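Local coordinates for uncharacterized protein (Clostridium leptum, PDB 4PW1) that is of unknown function, an orphan protein in which helices surround a nine-stranded antiparallel beta sheet, at residues Glu44-Phe49 with Ser194-Asp199; Ala51-Ile56 with Gln182-Gln187. All blocks are in the same frame, centred on the assembly; numbering follows the deposited sequence.

Interaction 1 (Glu44-Phe49 with Ser194-Asp199); sequences EEIVSF and SDYIGD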
loop_
_atom_site.group_PDB
_atom_site.type_symbol
_atom_site.label_atom_id
_atom_site.label_comp_id
_atom_site.label_asym_id
_atom_site.label_seq_id
_atom_site.Cartn_x
_atom_site.Cartn_y
_atom_site.Cartn_z
ATOM N N GLU B 44 27.840 15.379 4.765
ATOM C CA GLU B 44 28.787 14.739 3.848
ATOM C C GLU B 44 28.914 13.234 3.982
ATOM O O GLU B 44 29.048 12.531 2.974
ATOM C CB GLU B 44 30.184 15.386 3.927
ATOM C CG GLU B 44 31.011 15.112 2.684
ATOM C CD GLU B 44 31.729 13.760 2.763
ATOM O OE1 GLU B 44 31.938 13.312 3.891
ATOM O OE2 GLU B 44 32.031 13.125 1.733
ATOM N N GLU B 45 28.861 12.732 5.202
ATOM C CA GLU B 45 28.944 11.282 5.429
ATOM C C GLU B 45 27.744 10.551 4.840
ATOM O O GLU B 45 27.855 9.387 4.406
ATOM C CB GLU B 45 29.009 10.968 6.921
ATOM C CG GLU B 45 30.296 11.469 7.561
ATOM C CD GLU B 45 30.774 10.571 8.685
ATOM O OE1 GLU B 45 31.628 9.655 8.447
ATOM O OE2 GLU B 45 30.265 10.776 9.796
ATOM N N ILE B 46 26.598 11.217 4.839
ATOM C CA ILE B 46 25.421 10.599 4.257
ATOM C C ILE B 46 25.541 10.612 2.744
ATOM O O ILE B 46 25.267 9.597 2.082
ATOM C CB ILE B 46 24.129 11.239 4.785
ATOM C CG1 ILE B 46 23.995 10.778 6.248
ATOM C CG2 ILE B 46 22.957 10.762 3.962
ATOM C CD1 ILE B 46 22.888 11.403 7.032
ATOM N N VAL B 47 26.027 11.722 2.206
ATOM C CA VAL B 47 26.237 11.816 0.776
ATOM C C VAL B 47 27.232 10.768 0.264
ATOM O O VAL B 47 26.964 10.088 -0.698
ATOM C CB VAL B 47 26.607 13.232 0.357
ATOM C CG1 VAL B 47 26.932 13.282 -1.140
ATOM C CG2 VAL B 47 25.454 14.182 0.679
ATOM N N SER B 48 28.366 10.612 0.951
ATOM C CA SER B 48 29.346 9.636 0.574
ATOM C C SER B 48 28.760 8.239 0.594
ATOM O O SER B 48 28.940 7.463 -0.349
ATOM C CB SER B 48 30.536 9.735 1.559
ATOM O OG SER B 48 31.387 8.696 1.251
ATOM N N PHE B 49 28.046 7.903 1.668
ATOM C CA PHE B 49 27.419 6.626 1.746
ATOM C C PHE B 49 26.405 6.394 0.591
ATOM O O PHE B 49 26.331 5.294 0.010
ATOM C CB PHE B 49 26.726 6.462 3.104
ATOM C CG PHE B 49 25.948 5.177 3.216
ATOM C CD1 PHE B 49 26.572 4.005 3.560
ATOM C CD2 PHE B 49 24.585 5.156 2.962
ATOM C CE1 PHE B 49 25.866 2.810 3.635
ATOM C CE2 PHE B 49 23.872 3.962 3.032
ATOM C CZ PHE B 49 24.509 2.778 3.361
ATOM N N SER B 194 31.281 6.596 7.678
ATOM C CA SER B 194 30.168 5.993 8.396
ATOM C C SER B 194 29.506 4.860 7.578
ATOM O O SER B 194 29.230 4.995 6.379
ATOM C CB SER B 194 29.158 7.055 8.743
ATOM O OG SER B 194 29.724 8.006 9.602
ATOM N N ASP B 195 29.326 3.715 8.227
ATOM C CA ASP B 195 28.790 2.545 7.581
ATOM C C ASP B 195 27.332 2.437 8.023
ATOM O O ASP B 195 27.036 1.938 9.103
ATOM C CB ASP B 195 29.549 1.278 7.953
ATOM C CG ASP B 195 28.849 0.017 7.470
ATOM O OD1 ASP B 195 27.864 0.141 6.672
ATOM O OD2 ASP B 195 29.256 -1.102 7.879
ATOM N N TYR B 196 26.422 2.930 7.199
ATOM C CA TYR B 196 24.990 2.907 7.575
ATOM C C TYR B 196 24.261 1.623 7.188
ATOM O O TYR B 196 23.042 1.529 7.407
ATOM C CB TYR B 196 24.247 4.089 6.925
ATOM C CG TYR B 196 24.705 5.405 7.488
ATOM C CD1 TYR B 196 24.427 5.772 8.814
ATOM C CD2 TYR B 196 25.480 6.251 6.732
ATOM C CE1 TYR B 196 24.894 6.982 9.335
ATOM C CE2 TYR B 196 25.944 7.448 7.230
ATOM C CZ TYR B 196 25.666 7.803 8.528
ATOM O OH TYR B 196 26.158 8.995 8.956
ATOM N N ILE B 197 24.954 0.620 6.648
ATOM C CA ILE B 197 24.305 -0.664 6.347
ATOM C C ILE B 197 24.764 -1.864 7.216
ATOM O O ILE B 197 24.009 -2.821 7.419
ATOM C CB ILE B 197 24.390 -1.019 4.833
ATOM C CG1 ILE B 197 23.332 -2.105 4.546
ATOM C CG2 ILE B 197 25.808 -1.445 4.395
ATOM C CD1 ILE B 197 22.976 -2.291 3.094
ATOM N N GLY B 198 25.995 -1.809 7.731
ATOM C CA GLY B 198 26.627 -2.972 8.445
ATOM C C GLY B 198 25.837 -3.492 9.610
ATOM O O GLY B 198 25.672 -4.716 9.781
ATOM N N ASP B 199 25.259 -2.565 10.364
ATOM C CA ASP B 199 24.426 -2.936 11.512
ATOM C C ASP B 199 23.141 -3.639 11.119
ATOM O O ASP B 199 22.518 -4.297 11.977
ATOM C CB ASP B 199 24.087 -1.711 12.387
ATOM C CG ASP B 199 25.273 -1.196 13.185
ATOM O OD1 ASP B 199 26.313 -1.815 13.140
ATOM O OD2 ASP B 199 25.167 -0.149 13.853
HETATM O O HOH W 1 29.837 7.583 4.976
#

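Interaction 2 (Ala51-Ile56 with Gln182-Gln187); sequences ANSVRI and QMLSDQ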
loop_
_atom_site.group_PDB
_atom_site.type_symbol
_atom_site.label_atom_id
_atom_site.label_comp_id
_atom_site.label_asym_id
_atom_site.label_seq_id
_atom_site.Cartn_x
_atom_site.Cartn_y
_atom_site.Cartn_z
ATOM N N ALA B 51 26.323 7.882 -2.499
ATOM C CA ALA B 51 27.116 7.698 -3.729
ATOM C C ALA B 51 27.633 6.268 -3.891
ATOM O O ALA B 51 27.501 5.652 -4.965
ATOM C CB ALA B 51 28.288 8.653 -3.770
ATOM N N ASN B 52 28.206 5.722 -2.822
ATOM C CA ASN B 52 28.662 4.344 -2.848
ATOM C C ASN B 52 27.490 3.323 -2.942
ATOM O O ASN B 52 27.589 2.285 -3.592
ATOM C CB ASN B 52 29.511 4.103 -1.631
ATOM C CG ASN B 52 30.887 4.730 -1.784
ATOM O OD1 ASN B 52 31.700 4.233 -2.527
ATOM N ND2 ASN B 52 31.126 5.804 -1.104
ATOM N N SER B 53 26.390 3.620 -2.285
ATOM C CA SER B 53 25.187 2.761 -2.408
ATOM C C SER B 53 24.694 2.662 -3.850
ATOM O O SER B 53 24.391 1.562 -4.349
ATOM C CB SER B 53 24.081 3.286 -1.522
ATOM O OG SER B 53 24.464 3.214 -0.148
ATOM N N VAL B 54 24.651 3.796 -4.543
ATOM C CA VAL B 54 24.275 3.826 -5.949
ATOM C C VAL B 54 25.190 2.911 -6.766
ATOM O O VAL B 54 24.700 2.040 -7.518
ATOM C CB VAL B 54 24.287 5.256 -6.525
ATOM C CG1 VAL B 54 24.112 5.255 -8.047
ATOM C CG2 VAL B 54 23.223 6.129 -5.848
ATOM N N ARG B 55 26.510 3.051 -6.613
ATOM C CA ARG B 55 27.433 2.211 -7.384
ATOM C C ARG B 55 27.392 0.716 -7.030
ATOM O O ARG B 55 27.452 -0.140 -7.914
ATOM C CB ARG B 55 28.883 2.720 -7.262
ATOM C CG ARG B 55 29.158 4.041 -7.977
ATOM C CD ARG B 55 30.660 4.327 -7.968
ATOM N NE ARG B 55 31.075 4.730 -6.630
ATOM C CZ ARG B 55 31.082 5.984 -6.192
ATOM N NH1 ARG B 55 30.659 6.997 -6.937
ATOM N NH2 ARG B 55 31.445 6.235 -4.957
ATOM N N ILE B 56 27.321 0.400 -5.750
ATOM C CA ILE B 56 27.482 -0.989 -5.300
ATOM C C ILE B 56 26.140 -1.735 -5.234
ATOM O O ILE B 56 26.048 -2.885 -5.661
ATOM C CB ILE B 56 28.206 -1.012 -3.955
ATOM C CG1 ILE B 56 29.651 -0.524 -4.145
ATOM C CG2 ILE B 56 28.166 -2.390 -3.358
ATOM C CD1 ILE B 56 30.375 -0.226 -2.848
ATOM N N GLN B 182 27.095 -6.549 1.712
ATOM C CA GLN B 182 28.361 -6.781 2.414
ATOM C C GLN B 182 29.490 -5.935 1.807
ATOM O O GLN B 182 30.301 -5.348 2.532
ATOM C CB GLN B 182 28.715 -8.280 2.327
ATOM C CG GLN B 182 29.995 -8.672 3.093
ATOM C CD GLN B 182 29.823 -8.443 4.570
ATOM O OE1 GLN B 182 28.914 -9.014 5.181
ATOM N NE2 GLN B 182 30.586 -7.500 5.127
HETATM N N MSE B 183 29.559 -5.869 0.474
HETATM C CA MSE B 183 30.600 -5.066 -0.181
HETATM C C MSE B 183 30.430 -3.618 0.186
HETATM O O MSE B 183 31.407 -2.918 0.392
HETATM C CB MSE B 183 30.594 -5.118 -1.712
HETATM C CG MSE B 183 31.150 -6.424 -2.223
HETATM SE SE MSE B 183 30.888 -6.558 -4.176
HETATM C CE MSE B 183 31.444 -4.690 -4.566
ATOM N N LEU B 184 29.192 -3.120 0.217
ATOM C CA LEU B 184 28.978 -1.716 0.610
ATOM C C LEU B 184 29.488 -1.427 2.017
ATOM O O LEU B 184 30.183 -0.416 2.251
ATOM C CB LEU B 184 27.506 -1.346 0.494
ATOM C CG LEU B 184 27.114 0.052 0.974
ATOM C CD1 LEU B 184 27.868 1.134 0.220
ATOM C CD2 LEU B 184 25.632 0.236 0.836
ATOM N N SER B 185 29.130 -2.291 2.962
ATOM C CA SER B 185 29.595 -2.143 4.325
ATOM C C SER B 185 31.141 -2.158 4.380
ATOM O O SER B 185 31.756 -1.292 5.020
ATOM C CB SER B 185 29.027 -3.275 5.195
ATOM O OG SER B 185 29.568 -3.226 6.507
ATOM N N ASP B 186 31.757 -3.124 3.708
ATOM C CA ASP B 186 33.233 -3.221 3.699
ATOM C C ASP B 186 33.853 -1.972 3.088
ATOM O O ASP B 186 34.782 -1.402 3.634
ATOM C CB ASP B 186 33.709 -4.419 2.890
ATOM C CG ASP B 186 33.298 -5.710 3.488
ATOM O OD1 ASP B 186 32.934 -5.713 4.664
ATOM O OD2 ASP B 186 33.336 -6.738 2.797
ATOM N N GLN B 187 33.322 -1.538 1.952
ATOM C CA GLN B 187 33.786 -0.311 1.313
ATOM C C GLN B 187 33.782 0.874 2.301
ATOM O O GLN B 187 34.817 1.566 2.434
ATOM C CB GLN B 187 32.929 -0.010 0.085
ATOM C CG GLN B 187 33.211 1.302 -0.627
ATOM C CD GLN B 187 34.603 1.372 -1.208
ATOM O OE1 GLN B 187 35.265 0.354 -1.388
ATOM N NE2 GLN B 187 35.056 2.583 -1.486
#

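Interaction 1 (Glu44-Phe49 with Ser194-Asp199)
Tyr196 meets helix 44-58 with CB and the CD2-CE2 side of its ring, out to OH, touching Phe49, Ile46 and Glu45. CB sits over the centre of the Phe49 ring, a CH-pi contact with 3.8 Å from Tyr196 CB to the ring centroid; Phe49 CG, anti to its backbone N (chi1 175°), puts the ring there. Further out, Tyr196 CD2 lies over the same ring, 3.7 Å from Phe49 CG, and the two rings make a T-shaped pair with the tyrosine edge toward the phenylalanine face and planes at 86°. Next along that edge, Tyr196 CE2 has Glu45 O in the ring plane and Ile46 CG1 nearby; the OH ends 3.9 Å from Ile46 CG1, close to Glu45 CB.

The loop of Ser194-Ile197 thus ties the first turns of helix 44-58 to the start of helix 198-210, both packed around the antiparallel sheet. Asp195, just before the turn into helix 198-210, makes capping bonds: its OD1 accepts from Ile197 N and Gly198 N, both above one face of the carboxylate.

Ser194 N makes a weak hydrogen bond to Glu45 OE1, 3.2 Å, and Ser194 OG lies 2.8 Å from both Glu45 OE1 and Glu45 OE2. A water donates to Glu45 O and Ser194 O, bridging helix to loop.

Interaction 2 (Ala51-Ile56 with Gln182-Gln187)
Where Ile56 faces Leu184, the helix segments Ala51-Ile56 and Gln182-Gln187 run roughly antiparallel, their axes 9.8 Å apart at closest and their directions 144° apart. This is helix-on-helix packing among the helices that surround the antiparallel sheet, joining helix 44-58 to helix 173-190 without a hydrogen bond between the two segments.

Ile56 carries the contact from helix 44-58. A chi1 of -67° puts its CG1 beside the backbone N and CG2 anti to it, and the CG2 methyl is laid against Met183 and Leu184, 3.8 Å from Leu184 N and 4.0 Å from Met183 CB, while CD1 reaches Gln187 CB and CG. The selenomethionine at 183 bends at its last torsion, and its CE comes back near the same Ile56 methyl.

Leu184 answers from the second helix. Its CG stands anti to the backbone N, chi1 175°, which sends the two methyls to the neighbouring helix: CD1 rests on the Asn52-Ser53 peptide, 3.8 Å from Ser53 N, and CD2 on the Ser53 side chain. Leu57 also touches this leucine.

The side chains of Asn52 and Ser53 bond within helix 44-58. Asn52 ND2 is hydrogen-bonded to Ser48 O, and its OD1 accepts from Arg55 NH2 at 3.2 Å, the donor standing well above the carbonyl plane; that same NH2 also has a salt bridge to Asp64. Ser53 OG is hydrogen-bonded to Phe49 O and meets Leu184 CD2 at 3.3 Å.

Overall arrangement
Both contacts use helix 44-58: interaction 1 takes its first turns and interaction 2 the following ones, and their centres lie 9 Å apart on the same side of the chain's centre. They touch directly. Phe49 CZ of interaction 1 packs 3.8 Å from Leu184 CD2 of interaction 2, and Ile197 CG2 lies 3.7 Å from Ser185 N. Asp195 OD2 is 2.5 Å from Ser185 OG, a probable hydrogen bond, and also forms a salt bridge with Arg189, linking the helix-capping residue to helix 173-190. A bound glycerol, probably from the crystallisation liquor, lies about 4 Å from the Tyr196 side chain.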